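Local coordinates for WipB (Legionella pneumophila, PDB 5NNY), which acts as a translocated effector serine/threonine phosphatase that targets the host lysosomal nutrient-sensing machinery, here as its phosphatase domain, at residues A13-I27 with V103-L115. Residues are numbered along the deposited sequence; the frame is centred on the assembly and turned at random.
Sequences ANALLFLNILVRQGI and VIDYFILKLLQAL
Ala13, just ahead of helix 15-24, has its backbone against Ile108 CD1, in the first turn of helix 105-115, and the pair illustrates how these two helices pack through apolar side chains at an axis separation of 9.7 Å. A water adds a polar link at this end: it donates to Ala13 O (2.7 Å) and accepts from Ile104 N. Asn14 serves as N-cap, its OD1 taking the N-H of Leu17 at 2.9 Å in a nearly straight bond, although the donor stands well above the carbonyl plane. The next residue, the small Ala15, permits the closest backbone approach; its CB lies 3.5 Å from Phe107 CB and also touches Ile108 CG1. Phe18 then fills the hole among Ile108, Leu111, Leu112 and Leu115. With CG anti to the backbone N (chi1 -166°), the ring reaches across the interface, meeting Leu111 CD1 through CD2, Leu112 CD2 through CE2, and Leu115 CD1 through CZ at 3.7 Å; Met8 of strand 6-8 also packs on Phe18. Leu19 CD1 brushes Leu111 CD2. Leu22 CD1 sits 3.8 Å above the centre of one face of the Phe18 ring, which probably helps fix the ring's rotation, and Leu22 meets Leu115 tip to tip. In the Schellman motif that ends the helix, with Gly26 as C-prime, Ile27 N returns to Leu22 O, and Ile27 CG2 lies across Leu115 CD2 at 4.0 Å. The result is a single knob-into-hole contact, Phe18 in a hole of helix 105-115, between two helices inclined at 27°, each followed by a strand, within the layered alpha/beta phosphoesterase fold of the calcineurin-like phosphatases.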
loop_
_atom_site.group_PDB
_atom_site.type_symbol
_atom_site.label_atom_id
_atom_site.label_comp_id
_atom_site.label_asym_id
_atom_site.label_seq_id
_atom_site.Cartn_x
_atom_site.Cartn_y
_atom_site.Cartn_z
ATOM N N ALA A 13 5.536 4.830 4.794
ATOM C CA ALA A 13 5.964 3.717 5.646
ATOM C C ALA A 13 6.245 4.148 7.080
ATOM O O ALA A 13 7.057 3.532 7.770
ATOM C CB ALA A 13 7.190 3.014 5.053
ATOM N N ASN A 14 5.578 5.197 7.555
ATOM C CA ASN A 14 5.786 5.689 8.915
ATOM C C ASN A 14 4.807 4.938 9.808
ATOM O O ASN A 14 3.615 5.259 9.852
ATOM C CB ASN A 14 5.592 7.202 8.971
ATOM C CG ASN A 14 5.856 7.798 10.363
ATOM O OD1 ASN A 14 5.793 7.107 11.376
ATOM N ND2 ASN A 14 6.131 9.097 10.401
ATOM N N ALA A 15 5.310 3.923 10.527
ATOM C CA ALA A 15 4.420 3.070 11.303
ATOM C C ALA A 15 3.849 3.808 12.505
ATOM O O ALA A 15 2.736 3.501 12.941
ATOM C CB ALA A 15 5.156 1.790 11.729
ATOM N N LEU A 16 4.575 4.790 13.046
ATOM C CA LEU A 16 4.070 5.550 14.188
ATOM C C LEU A 16 2.957 6.489 13.760
ATOM O O LEU A 16 1.953 6.641 14.466
ATOM C CB LEU A 16 5.188 6.361 14.850
ATOM C CG LEU A 16 4.807 7.286 16.021
ATOM C CD1 LEU A 16 4.111 6.562 17.210
ATOM C CD2 LEU A 16 6.042 8.040 16.512
ATOM N N LEU A 17 3.125 7.133 12.606
ATOM C CA LEU A 17 2.035 7.920 12.042
ATOM C C LEU A 17 0.796 7.061 11.839
ATOM O O LEU A 17 -0.308 7.457 12.236
ATOM C CB LEU A 17 2.488 8.550 10.722
ATOM C CG LEU A 17 1.449 9.282 9.869
ATOM C CD1 LEU A 17 0.746 10.423 10.621
ATOM C CD2 LEU A 17 2.099 9.787 8.588
ATOM N N PHE A 18 0.971 5.867 11.249
ATOM C CA PHE A 18 -0.121 4.901 11.102
ATOM C C PHE A 18 -0.772 4.592 12.448
ATOM O O PHE A 18 -1.999 4.656 12.585
ATOM C CB PHE A 18 0.404 3.622 10.442
ATOM C CG PHE A 18 -0.676 2.686 9.931
ATOM C CD1 PHE A 18 -1.901 3.164 9.495
ATOM C CD2 PHE A 18 -0.451 1.324 9.885
ATOM C CE1 PHE A 18 -2.871 2.282 9.022
ATOM C CE2 PHE A 18 -1.415 0.445 9.416
ATOM C CZ PHE A 18 -2.635 0.926 8.986
ATOM N N LEU A 19 0.037 4.249 13.458
ATOM C CA LEU A 19 -0.501 4.020 14.795
ATOM C C LEU A 19 -1.278 5.229 15.306
ATOM O O LEU A 19 -2.370 5.080 15.865
ATOM C CB LEU A 19 0.636 3.686 15.770
ATOM C CG LEU A 19 0.126 3.244 17.154
ATOM C CD1 LEU A 19 -0.245 1.781 17.121
ATOM C CD2 LEU A 19 1.167 3.469 18.235
ATOM N N ASN A 20 -0.717 6.429 15.155
ATOM C CA ASN A 20 -1.361 7.628 15.684
ATOM C C ASN A 20 -2.756 7.808 15.097
ATOM O O ASN A 20 -3.724 8.066 15.830
ATOM C CB ASN A 20 -0.491 8.850 15.393
ATOM C CG ASN A 20 -0.758 9.992 16.348
ATOM O OD1 ASN A 20 -1.093 9.783 17.520
ATOM N ND2 ASN A 20 -0.590 11.215 15.858
ATOM N N ILE A 21 -2.879 7.661 13.777
ATOM C CA ILE A 21 -4.177 7.849 13.141
ATOM C C ILE A 21 -5.162 6.795 13.626
ATOM O O ILE A 21 -6.316 7.111 13.961
ATOM C CB ILE A 21 -4.030 7.838 11.609
ATOM C CG1 ILE A 21 -3.123 8.978 11.148
ATOM C CG2 ILE A 21 -5.389 7.974 10.936
ATOM C CD1 ILE A 21 -2.662 8.825 9.694
ATOM N N LEU A 22 -4.714 5.537 13.713
ATOM C CA LEU A 22 -5.577 4.455 14.178
ATOM C C LEU A 22 -6.086 4.715 15.594
ATOM O O LEU A 22 -7.229 4.383 15.910
ATOM C CB LEU A 22 -4.826 3.122 14.110
ATOM C CG LEU A 22 -4.545 2.571 12.720
ATOM C CD1 LEU A 22 -3.512 1.457 12.794
ATOM C CD2 LEU A 22 -5.843 2.060 12.086
ATOM N N VAL A 23 -5.254 5.309 16.457
ATOM C CA VAL A 23 -5.689 5.631 17.816
ATOM C C VAL A 23 -6.653 6.817 17.812
ATOM O O VAL A 23 -7.730 6.769 18.427
ATOM C CB VAL A 23 -4.473 5.904 18.723
ATOM C CG1 VAL A 23 -4.938 6.383 20.094
ATOM C CG2 VAL A 23 -3.609 4.659 18.860
ATOM N N ARG A 24 -6.272 7.904 17.130
ATOM C CA ARG A 24 -7.057 9.133 17.152
ATOM C C ARG A 24 -8.406 8.964 16.465
ATOM O O ARG A 24 -9.342 9.712 16.752
ATOM C CB ARG A 24 -6.269 10.269 16.489
ATOM C CG ARG A 24 -5.073 10.735 17.303
ATOM C CD ARG A 24 -4.271 11.828 16.593
ATOM N NE ARG A 24 -5.073 12.995 16.224
ATOM C CZ ARG A 24 -5.353 13.999 17.050
ATOM N NH1 ARG A 24 -4.910 13.976 18.304
ATOM N NH2 ARG A 24 -6.082 15.021 16.628
ATOM N N GLN A 25 -8.520 8.008 15.549
ATOM C CA GLN A 25 -9.765 7.772 14.836
ATOM C C GLN A 25 -10.590 6.656 15.457
ATOM O O GLN A 25 -11.574 6.224 14.850
ATOM C CB GLN A 25 -9.480 7.463 13.359
ATOM C CG GLN A 25 -9.062 8.683 12.542
ATOM C CD GLN A 25 -10.111 9.775 12.576
ATOM O OE1 GLN A 25 -11.293 9.517 12.371
ATOM N NE2 GLN A 25 -9.682 11.002 12.844
ATOM N N GLY A 26 -10.218 6.184 16.646
ATOM C CA GLY A 26 -11.009 5.191 17.340
ATOM C C GLY A 26 -11.038 3.817 16.715
ATOM O O GLY A 26 -12.003 3.073 16.919
ATOM N N ILE A 27 -10.004 3.447 15.957
ATOM C CA ILE A 27 -9.938 2.075 15.470
ATOM C C ILE A 27 -9.312 1.154 16.510
ATOM O O ILE A 27 -9.725 -0.001 16.654
ATOM C CB ILE A 27 -9.168 2.001 14.140
ATOM C CG1 ILE A 27 -9.740 2.994 13.135
ATOM C CG2 ILE A 27 -9.208 0.566 13.598
ATOM C CD1 ILE A 27 -11.134 2.626 12.704
ATOM N N VAL A 103 11.001 3.514 8.656
ATOM C CA VAL A 103 12.121 2.790 9.270
ATOM C C VAL A 103 12.246 1.373 8.715
ATOM O O VAL A 103 13.342 0.935 8.340
ATOM C CB VAL A 103 11.986 2.779 10.803
ATOM C CG1 VAL A 103 13.047 1.882 11.396
ATOM C CG2 VAL A 103 12.126 4.170 11.351
ATOM N N ILE A 104 11.162 0.596 8.759
ATOM C CA ILE A 104 11.224 -0.794 8.303
ATOM C C ILE A 104 9.815 -1.294 8.039
ATOM O O ILE A 104 8.903 -1.076 8.843
ATOM C CB ILE A 104 11.970 -1.703 9.317
ATOM C CG1 ILE A 104 12.265 -3.081 8.698
ATOM C CG2 ILE A 104 11.232 -1.801 10.656
ATOM C CD1 ILE A 104 13.284 -3.900 9.514
ATOM N N ASP A 105 9.647 -1.984 6.906
ATOM C CA ASP A 105 8.311 -2.412 6.492
ATOM C C ASP A 105 7.700 -3.428 7.438
ATOM O O ASP A 105 6.474 -3.556 7.472
ATOM C CB ASP A 105 8.332 -2.996 5.082
ATOM C CG ASP A 105 8.340 -1.921 4.015
ATOM O OD1 ASP A 105 7.955 -0.773 4.344
ATOM O OD2 ASP A 105 8.774 -2.226 2.864
ATOM N N TYR A 106 8.525 -4.150 8.198
ATOM C CA TYR A 106 8.001 -5.105 9.169
ATOM C C TYR A 106 6.982 -4.461 10.100
ATOM O O TYR A 106 6.003 -5.101 10.488
ATOM C CB TYR A 106 9.149 -5.689 9.997
ATOM C CG TYR A 106 8.742 -6.867 10.846
ATOM C CD1 TYR A 106 8.573 -8.117 10.278
ATOM C CD2 TYR A 106 8.505 -6.718 12.227
ATOM C CE1 TYR A 106 8.190 -9.204 11.054
ATOM C CE2 TYR A 106 8.122 -7.807 13.013
ATOM C CZ TYR A 106 7.975 -9.040 12.416
ATOM O OH TYR A 106 7.607 -10.127 13.162
ATOM N N PHE A 107 7.204 -3.193 10.480
ATOM C CA PHE A 107 6.359 -2.558 11.490
ATOM C C PHE A 107 4.925 -2.411 10.998
ATOM O O PHE A 107 3.973 -2.768 11.703
ATOM C CB PHE A 107 6.930 -1.196 11.884
ATOM C CG PHE A 107 8.214 -1.264 12.699
ATOM C CD1 PHE A 107 8.565 -2.412 13.414
ATOM C CD2 PHE A 107 9.020 -0.145 12.796
ATOM C CE1 PHE A 107 9.730 -2.442 14.186
ATOM C CE2 PHE A 107 10.176 -0.154 13.575
ATOM C CZ PHE A 107 10.534 -1.312 14.278
ATOM N N ILE A 108 4.752 -1.911 9.773
ATOM C CA ILE A 108 3.411 -1.708 9.238
ATOM C C ILE A 108 2.802 -3.040 8.828
ATOM O O ILE A 108 1.589 -3.231 8.926
ATOM C CB ILE A 108 3.441 -0.680 8.085
ATOM C CG1 ILE A 108 3.510 0.727 8.693
ATOM C CG2 ILE A 108 2.230 -0.817 7.152
ATOM C CD1 ILE A 108 3.284 1.867 7.764
ATOM N N LEU A 109 3.632 -4.004 8.417
ATOM C CA LEU A 109 3.095 -5.320 8.072
ATOM C C LEU A 109 2.439 -5.982 9.278
ATOM O O LEU A 109 1.383 -6.618 9.154
ATOM C CB LEU A 109 4.196 -6.218 7.507
ATOM C CG LEU A 109 4.676 -5.922 6.083
ATOM C CD1 LEU A 109 5.866 -6.825 5.715
ATOM C CD2 LEU A 109 3.524 -6.105 5.097
ATOM N N LYS A 110 3.057 -5.851 10.455
ATOM C CA LYS A 110 2.482 -6.426 11.667
ATOM C C LYS A 110 1.219 -5.691 12.072
ATOM O O LYS A 110 0.291 -6.302 12.618
ATOM C CB LYS A 110 3.487 -6.390 12.819
ATOM C CG LYS A 110 4.646 -7.367 12.662
ATOM C CD LYS A 110 4.166 -8.777 12.334
ATOM C CE LYS A 110 4.079 -9.661 13.579
ATOM N NZ LYS A 110 3.400 -10.974 13.274
ATOM N N LEU A 111 1.179 -4.376 11.842
ATOM C CA LEU A 111 -0.027 -3.604 12.141
ATOM C C LEU A 111 -1.178 -4.025 11.243
ATOM O O LEU A 111 -2.304 -4.214 11.716
ATOM C CB LEU A 111 0.238 -2.101 12.003
ATOM C CG LEU A 111 0.879 -1.473 13.246
ATOM C CD1 LEU A 111 1.303 -0.059 12.962
ATOM C CD2 LEU A 111 -0.091 -1.499 14.448
ATOM N N LEU A 112 -0.917 -4.158 9.938
ATOM C CA LEU A 112 -1.938 -4.651 9.023
ATOM C C LEU A 112 -2.436 -6.030 9.443
ATOM O O LEU A 112 -3.635 -6.307 9.381
ATOM C CB LEU A 112 -1.399 -4.698 7.589
ATOM C CG LEU A 112 -1.007 -3.355 6.969
ATOM C CD1 LEU A 112 -0.420 -3.527 5.556
ATOM C CD2 LEU A 112 -2.223 -2.392 6.954
ATOM N N GLN A 113 -1.526 -6.920 9.843
ATOM C CA GLN A 113 -1.931 -8.262 10.264
ATOM C C GLN A 113 -2.868 -8.223 11.472
ATOM O O GLN A 113 -3.881 -8.934 11.511
ATOM C CB GLN A 113 -0.686 -9.087 10.575
ATOM C CG GLN A 113 -0.941 -10.548 10.919
ATOM C CD GLN A 113 0.380 -11.260 11.154
ATOM O OE1 GLN A 113 1.233 -10.747 11.868
ATOM N NE2 GLN A 113 0.565 -12.420 10.532
ATOM N N ALA A 114 -2.554 -7.391 12.463
ATOM C CA ALA A 114 -3.433 -7.254 13.625
ATOM C C ALA A 114 -4.782 -6.653 13.240
ATOM O O ALA A 114 -5.826 -7.082 13.743
ATOM C CB ALA A 114 -2.763 -6.397 14.695
ATOM N N LEU A 115 -4.782 -5.654 12.356
ATOM C CA LEU A 115 -6.049 -5.104 11.876
ATOM C C LEU A 115 -6.904 -6.200 11.254
ATOM O O LEU A 115 -8.094 -6.341 11.571
ATOM C CB LEU A 115 -5.781 -3.978 10.873
ATOM C CG LEU A 115 -5.289 -2.663 11.469
ATOM C CD1 LEU A 115 -4.880 -1.671 10.382
ATOM C CD2 LEU A 115 -6.370 -2.045 12.383
HETATM O O HOH W 1 8.324 1.735 9.347
#